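PDB 6RBN: Afp3 from Serratia entomophila, which forms part of the helical sheath around the inner tube of the anti-feeding prophage, a contractile injection system, here in its extended state. Local coordinates for residues Thr307-Asn320 and Arg323-Thr337. Residues are numbered along the deposited sequence; the frame is centred on the assembly and turned at random.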
loop_
_atom_site.group_PDB
_atom_site.type_symbol
_atom_site.label_atom_id
_atom_site.label_comp_id
_atom_site.label_asym_id
_atom_site.label_seq_id
_atom_site.Cartn_x
_atom_site.Cartn_y
_atom_site.Cartn_z
ATOM N N THR D 307 71.631 29.868 -30.423
ATOM C CA THR D 307 72.161 29.605 -29.095
ATOM C C THR D 307 71.205 30.125 -28.025
ATOM O O THR D 307 70.148 30.685 -28.316
ATOM C CB THR D 307 73.531 30.253 -28.924
ATOM O OG1 THR D 307 73.387 31.677 -28.918
ATOM C CG2 THR D 307 74.418 29.884 -30.079
ATOM N N ASN D 308 71.587 29.928 -26.760
ATOM C CA ASN D 308 70.791 30.467 -25.661
ATOM C C ASN D 308 70.977 31.971 -25.527
ATOM O O ASN D 308 70.031 32.693 -25.202
ATOM C CB ASN D 308 71.155 29.780 -24.345
ATOM C CG ASN D 308 70.665 28.353 -24.276
ATOM O OD1 ASN D 308 69.569 28.040 -24.731
ATOM N ND2 ASN D 308 71.470 27.483 -23.685
ATOM N N GLU D 309 72.193 32.464 -25.780
ATOM C CA GLU D 309 72.514 33.852 -25.473
ATOM C C GLU D 309 71.844 34.819 -26.440
ATOM O O GLU D 309 71.565 35.968 -26.084
ATOM C CB GLU D 309 74.029 34.054 -25.474
ATOM C CG GLU D 309 74.725 33.421 -24.284
ATOM C CD GLU D 309 75.042 31.957 -24.492
ATOM O OE1 GLU D 309 74.861 31.451 -25.618
ATOM O OE2 GLU D 309 75.442 31.302 -23.511
ATOM N N GLN D 310 71.591 34.382 -27.673
ATOM C CA GLN D 310 70.828 35.220 -28.588
ATOM C C GLN D 310 69.330 34.986 -28.439
ATOM O O GLN D 310 68.526 35.830 -28.844
ATOM C CB GLN D 310 71.307 35.020 -30.026
ATOM C CG GLN D 310 71.276 33.620 -30.549
ATOM C CD GLN D 310 71.871 33.544 -31.930
ATOM O OE1 GLN D 310 72.200 34.563 -32.532
ATOM N NE2 GLN D 310 72.047 32.332 -32.433
ATOM N N GLN D 311 68.924 33.850 -27.872
ATOM C CA GLN D 311 67.519 33.716 -27.507
ATOM C C GLN D 311 67.198 34.509 -26.247
ATOM O O GLN D 311 66.054 34.943 -26.069
ATOM C CB GLN D 311 67.146 32.240 -27.333
ATOM C CG GLN D 311 65.645 31.994 -27.216
ATOM C CD GLN D 311 65.273 30.538 -27.115
ATOM O OE1 GLN D 311 66.135 29.662 -27.104
ATOM N NE2 GLN D 311 63.977 30.268 -27.039
ATOM N N ALA D 312 68.191 34.751 -25.390
ATOM C CA ALA D 312 68.009 35.555 -24.190
ATOM C C ALA D 312 67.742 37.023 -24.488
ATOM O O ALA D 312 67.194 37.718 -23.628
ATOM C CB ALA D 312 69.238 35.441 -23.291
ATOM N N GLU D 313 68.128 37.516 -25.661
ATOM C CA GLU D 313 67.767 38.860 -26.085
ATOM C C GLU D 313 66.558 38.867 -27.006
ATOM O O GLU D 313 66.036 39.941 -27.314
ATOM C CB GLU D 313 68.948 39.536 -26.789
ATOM C CG GLU D 313 69.332 38.887 -28.100
ATOM C CD GLU D 313 70.551 39.516 -28.737
ATOM O OE1 GLU D 313 71.111 40.460 -28.143
ATOM O OE2 GLU D 313 70.953 39.063 -29.830
ATOM N N LEU D 314 66.110 37.693 -27.442
ATOM C CA LEU D 314 64.944 37.538 -28.299
ATOM C C LEU D 314 63.683 37.141 -27.550
ATOM O O LEU D 314 62.606 37.623 -27.900
ATOM C CB LEU D 314 65.238 36.502 -29.388
ATOM C CG LEU D 314 65.693 36.965 -30.773
ATOM C CD1 LEU D 314 66.873 37.905 -30.744
ATOM C CD2 LEU D 314 66.072 35.721 -31.553
ATOM N N ASN D 315 63.774 36.285 -26.536
ATOM C CA ASN D 315 62.572 35.844 -25.832
ATOM C C ASN D 315 61.905 36.919 -24.969
ATOM O O ASN D 315 60.700 36.806 -24.713
ATOM C CB ASN D 315 62.850 34.631 -24.949
ATOM C CG ASN D 315 61.588 33.845 -24.638
ATOM O OD1 ASN D 315 60.561 34.008 -25.293
ATOM N ND2 ASN D 315 61.635 33.056 -23.590
ATOM N N PRO D 316 62.599 37.993 -24.479
ATOM C CA PRO D 316 61.816 39.159 -24.029
ATOM C C PRO D 316 61.409 40.102 -25.156
ATOM O O PRO D 316 61.377 41.325 -24.996
ATOM C CB PRO D 316 62.762 39.855 -23.044
ATOM C CG PRO D 316 63.667 38.803 -22.584
ATOM C CD PRO D 316 63.896 37.949 -23.781
ATOM N N LYS D 317 61.074 39.498 -26.289
ATOM C CA LYS D 317 60.186 39.969 -27.332
ATOM C C LYS D 317 59.441 38.717 -27.767
ATOM O O LYS D 317 59.781 37.610 -27.348
ATOM C CB LYS D 317 60.939 40.605 -28.509
ATOM C CG LYS D 317 61.680 41.884 -28.184
ATOM C CD LYS D 317 62.359 42.460 -29.409
ATOM C CE LYS D 317 63.568 41.635 -29.801
ATOM N NZ LYS D 317 64.620 41.713 -28.756
ATOM N N GLY D 318 58.424 38.861 -28.596
ATOM C CA GLY D 318 57.818 37.627 -29.050
ATOM C C GLY D 318 58.514 37.137 -30.296
ATOM O O GLY D 318 58.137 37.523 -31.400
ATOM N N ILE D 319 59.523 36.274 -30.154
ATOM C CA ILE D 319 60.289 35.794 -31.294
ATOM C C ILE D 319 60.161 34.285 -31.473
ATOM O O ILE D 319 60.114 33.801 -32.610
ATOM C CB ILE D 319 61.768 36.226 -31.201
ATOM C CG1 ILE D 319 61.860 37.745 -31.054
ATOM C CG2 ILE D 319 62.508 35.898 -32.469
ATOM C CD1 ILE D 319 61.242 38.527 -32.198
ATOM N N ASN D 320 60.096 33.526 -30.372
ATOM C CA ASN D 320 59.626 32.132 -30.332
ATOM C C ASN D 320 60.473 31.215 -31.224
ATOM O O ASN D 320 60.034 30.728 -32.265
ATOM C CB ASN D 320 58.146 32.047 -30.713
ATOM C CG ASN D 320 57.254 32.762 -29.736
ATOM O OD1 ASN D 320 57.487 32.732 -28.534
ATOM N ND2 ASN D 320 56.219 33.411 -30.246
ATOM N N ARG D 323 64.086 25.633 -31.900
ATOM C CA ARG D 323 65.365 25.141 -31.412
ATOM C C ARG D 323 65.598 23.708 -31.864
ATOM O O ARG D 323 64.665 22.977 -32.201
ATOM C CB ARG D 323 65.430 25.210 -29.884
ATOM C CG ARG D 323 65.431 26.609 -29.322
ATOM C CD ARG D 323 66.747 27.299 -29.585
ATOM N NE ARG D 323 67.857 26.600 -28.948
ATOM C CZ ARG D 323 68.246 26.806 -27.695
ATOM N NH1 ARG D 323 67.620 27.696 -26.943
ATOM N NH2 ARG D 323 69.265 26.126 -27.196
ATOM N N HIS D 324 66.866 23.312 -31.867
ATOM C CA HIS D 324 67.258 21.940 -32.151
ATOM C C HIS D 324 67.803 21.293 -30.890
ATOM O O HIS D 324 68.762 21.794 -30.292
ATOM C CB HIS D 324 68.303 21.868 -33.263
ATOM C CG HIS D 324 68.630 20.470 -33.687
ATOM N ND1 HIS D 324 69.574 19.700 -33.044
ATOM C CD2 HIS D 324 68.134 19.701 -34.683
ATOM C CE1 HIS D 324 69.645 18.517 -33.626
ATOM N NE2 HIS D 324 68.782 18.491 -34.625
ATOM N N PHE D 325 67.190 20.190 -30.486
ATOM C CA PHE D 325 67.675 19.360 -29.396
ATOM C C PHE D 325 68.103 18.022 -29.976
ATOM O O PHE D 325 67.427 17.486 -30.860
ATOM C CB PHE D 325 66.598 19.176 -28.329
ATOM C CG PHE D 325 66.237 20.445 -27.620
ATOM C CD1 PHE D 325 67.030 20.933 -26.599
ATOM C CD2 PHE D 325 65.110 21.157 -27.985
ATOM C CE1 PHE D 325 66.703 22.105 -25.949
ATOM C CE2 PHE D 325 64.780 22.329 -27.341
ATOM C CZ PHE D 325 65.577 22.801 -26.322
ATOM N N SER D 326 69.230 17.496 -29.491
ATOM C CA SER D 326 69.848 16.339 -30.131
ATOM C C SER D 326 69.042 15.069 -29.900
ATOM O O SER D 326 68.980 14.197 -30.775
ATOM C CB SER D 326 71.275 16.162 -29.617
ATOM O OG SER D 326 71.273 15.819 -28.244
ATOM N N ASP D 327 68.418 14.941 -28.732
ATOM C CA ASP D 327 67.644 13.740 -28.444
ATOM C C ASP D 327 66.260 13.793 -29.079
ATOM O O ASP D 327 65.658 12.748 -29.353
ATOM C CB ASP D 327 67.548 13.528 -26.932
ATOM C CG ASP D 327 67.032 14.751 -26.195
ATOM O OD1 ASP D 327 66.883 15.820 -26.821
ATOM O OD2 ASP D 327 66.763 14.639 -24.982
ATOM N N ARG D 328 65.734 14.991 -29.318
ATOM C CA ARG D 328 64.355 15.138 -29.758
ATOM C C ARG D 328 64.215 15.533 -31.220
ATOM O O ARG D 328 63.358 14.985 -31.915
ATOM C CB ARG D 328 63.636 16.173 -28.890
ATOM C CG ARG D 328 63.569 15.787 -27.430
ATOM C CD ARG D 328 62.862 16.839 -26.604
ATOM N NE ARG D 328 61.432 16.881 -26.880
ATOM C CZ ARG D 328 60.616 17.819 -26.416
ATOM N NH1 ARG D 328 61.093 18.797 -25.661
ATOM N NH2 ARG D 328 59.326 17.782 -26.711
ATOM N N GLY D 329 65.026 16.468 -31.703
ATOM C CA GLY D 329 64.909 16.926 -33.072
ATOM C C GLY D 329 64.686 18.419 -33.157
ATOM O O GLY D 329 65.430 19.189 -32.548
ATOM N N LEU D 330 63.661 18.845 -33.891
ATOM C CA LEU D 330 63.319 20.260 -34.014
ATOM C C LEU D 330 62.078 20.520 -33.180
ATOM O O LEU D 330 60.991 20.041 -33.513
ATOM C CB LEU D 330 63.089 20.661 -35.466
ATOM C CG LEU D 330 64.320 20.655 -36.362
ATOM C CD1 LEU D 330 63.935 21.023 -37.776
ATOM C CD2 LEU D 330 65.348 21.614 -35.818
ATOM N N VAL D 331 62.238 21.287 -32.110
ATOM C CA VAL D 331 61.167 21.566 -31.164
ATOM C C VAL D 331 60.861 23.052 -31.215
ATOM O O VAL D 331 61.771 23.881 -31.121
ATOM C CB VAL D 331 61.571 21.131 -29.741
ATOM C CG1 VAL D 331 60.488 21.467 -28.741
ATOM C CG2 VAL D 331 61.883 19.653 -29.707
ATOM N N VAL D 332 59.583 23.391 -31.383
ATOM C CA VAL D 332 59.173 24.780 -31.241
ATOM C C VAL D 332 59.296 25.181 -29.774
ATOM O O VAL D 332 58.920 24.434 -28.865
ATOM C CB VAL D 332 57.753 24.986 -31.809
ATOM C CG1 VAL D 332 56.753 24.027 -31.199
ATOM C CG2 VAL D 332 57.294 26.419 -31.620
ATOM N N TRP D 333 59.903 26.339 -29.531
ATOM C CA TRP D 333 60.421 26.627 -28.196
ATOM C C TRP D 333 60.158 28.099 -27.897
ATOM O O TRP D 333 60.985 28.959 -28.205
ATOM C CB TRP D 333 61.901 26.281 -28.136
ATOM C CG TRP D 333 62.502 26.208 -26.784
ATOM C CD1 TRP D 333 63.329 27.115 -26.209
ATOM C CD2 TRP D 333 62.354 25.144 -25.840
ATOM N NE1 TRP D 333 63.701 26.693 -24.959
ATOM C CE2 TRP D 333 63.109 25.485 -24.709
ATOM C CE3 TRP D 333 61.644 23.943 -25.840
ATOM C CZ2 TRP D 333 63.180 24.667 -23.589
ATOM C CZ3 TRP D 333 61.718 23.135 -24.728
ATOM C CH2 TRP D 333 62.477 23.500 -23.619
ATOM N N GLY D 334 59.015 28.374 -27.278
ATOM C CA GLY D 334 58.590 29.731 -27.011
ATOM C C GLY D 334 57.117 29.913 -27.300
ATOM O O GLY D 334 56.625 29.443 -28.329
ATOM N N SER D 335 56.398 30.585 -26.405
ATOM C CA SER D 335 54.957 30.758 -26.547
ATOM C C SER D 335 54.534 32.168 -26.148
ATOM O O SER D 335 53.569 32.363 -25.411
ATOM C CB SER D 335 54.208 29.717 -25.725
ATOM O OG SER D 335 54.421 29.932 -24.344
ATOM N N ARG D 336 55.251 33.177 -26.632
ATOM C CA ARG D 336 54.913 34.564 -26.356
ATOM C C ARG D 336 54.360 35.267 -27.588
ATOM O O ARG D 336 54.675 34.915 -28.726
ATOM C CB ARG D 336 56.118 35.349 -25.840
ATOM C CG ARG D 336 56.411 35.157 -24.372
ATOM C CD ARG D 336 57.542 36.069 -23.952
ATOM N NE ARG D 336 57.697 36.142 -22.503
ATOM C CZ ARG D 336 58.462 35.329 -21.791
ATOM N NH1 ARG D 336 59.132 34.367 -22.398
ATOM N NH2 ARG D 336 58.547 35.465 -20.476
ATOM N N THR D 337 53.528 36.275 -27.332
ATOM C CA THR D 337 53.006 37.166 -28.354
ATOM C C THR D 337 53.835 38.446 -28.398
ATOM O O THR D 337 54.796 38.623 -27.649
ATOM C CB THR D 337 51.536 37.492 -28.085
ATOM O OG1 THR D 337 51.415 38.154 -26.823
ATOM C CG2 THR D 337 50.701 36.233 -28.063
#
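N320 and G334 bring their CA atoms to 4.2 Å where the segment 307-320, a short helical turn followed by loop, doubles back on 323-337, a beta-hairpin with an extended tail; the CA atoms of G318 and T337 are 4.9 Å apart. The hairpin carries a classic beta bulge, R328 and G329 both facing F325, and lies in the subtilisin-like domain of the tail sheath protein. At the hairpin end, R323 is bent at chi2 and chi3, which turns its guanidinium toward the helical turn, where NH1 and NH2 both bond N308 OD1 from the same face of the amide, NH1 at 3.0 Å. NH1 also lies close enough to Q311 OE1 for a hydrogen bond, though the modelled distance is too short to be taken literally; the amide and guanidinium planes are inclined by 76°. The extended Q311 chain meets the indole edge, NE2 lying 3.3 Å from W333 CD1, while F325 CZ sits over one face of that ring. P8 of a second Afp3 subunit packs on Q311, N315 and W333, and the R336 guanidinium forms a salt bridge with E439. At the other end R336 N donates to N320 OD1 at 3.0 Å, and N320 ND2 returns a nearly straight bond, 171°, to R336 O.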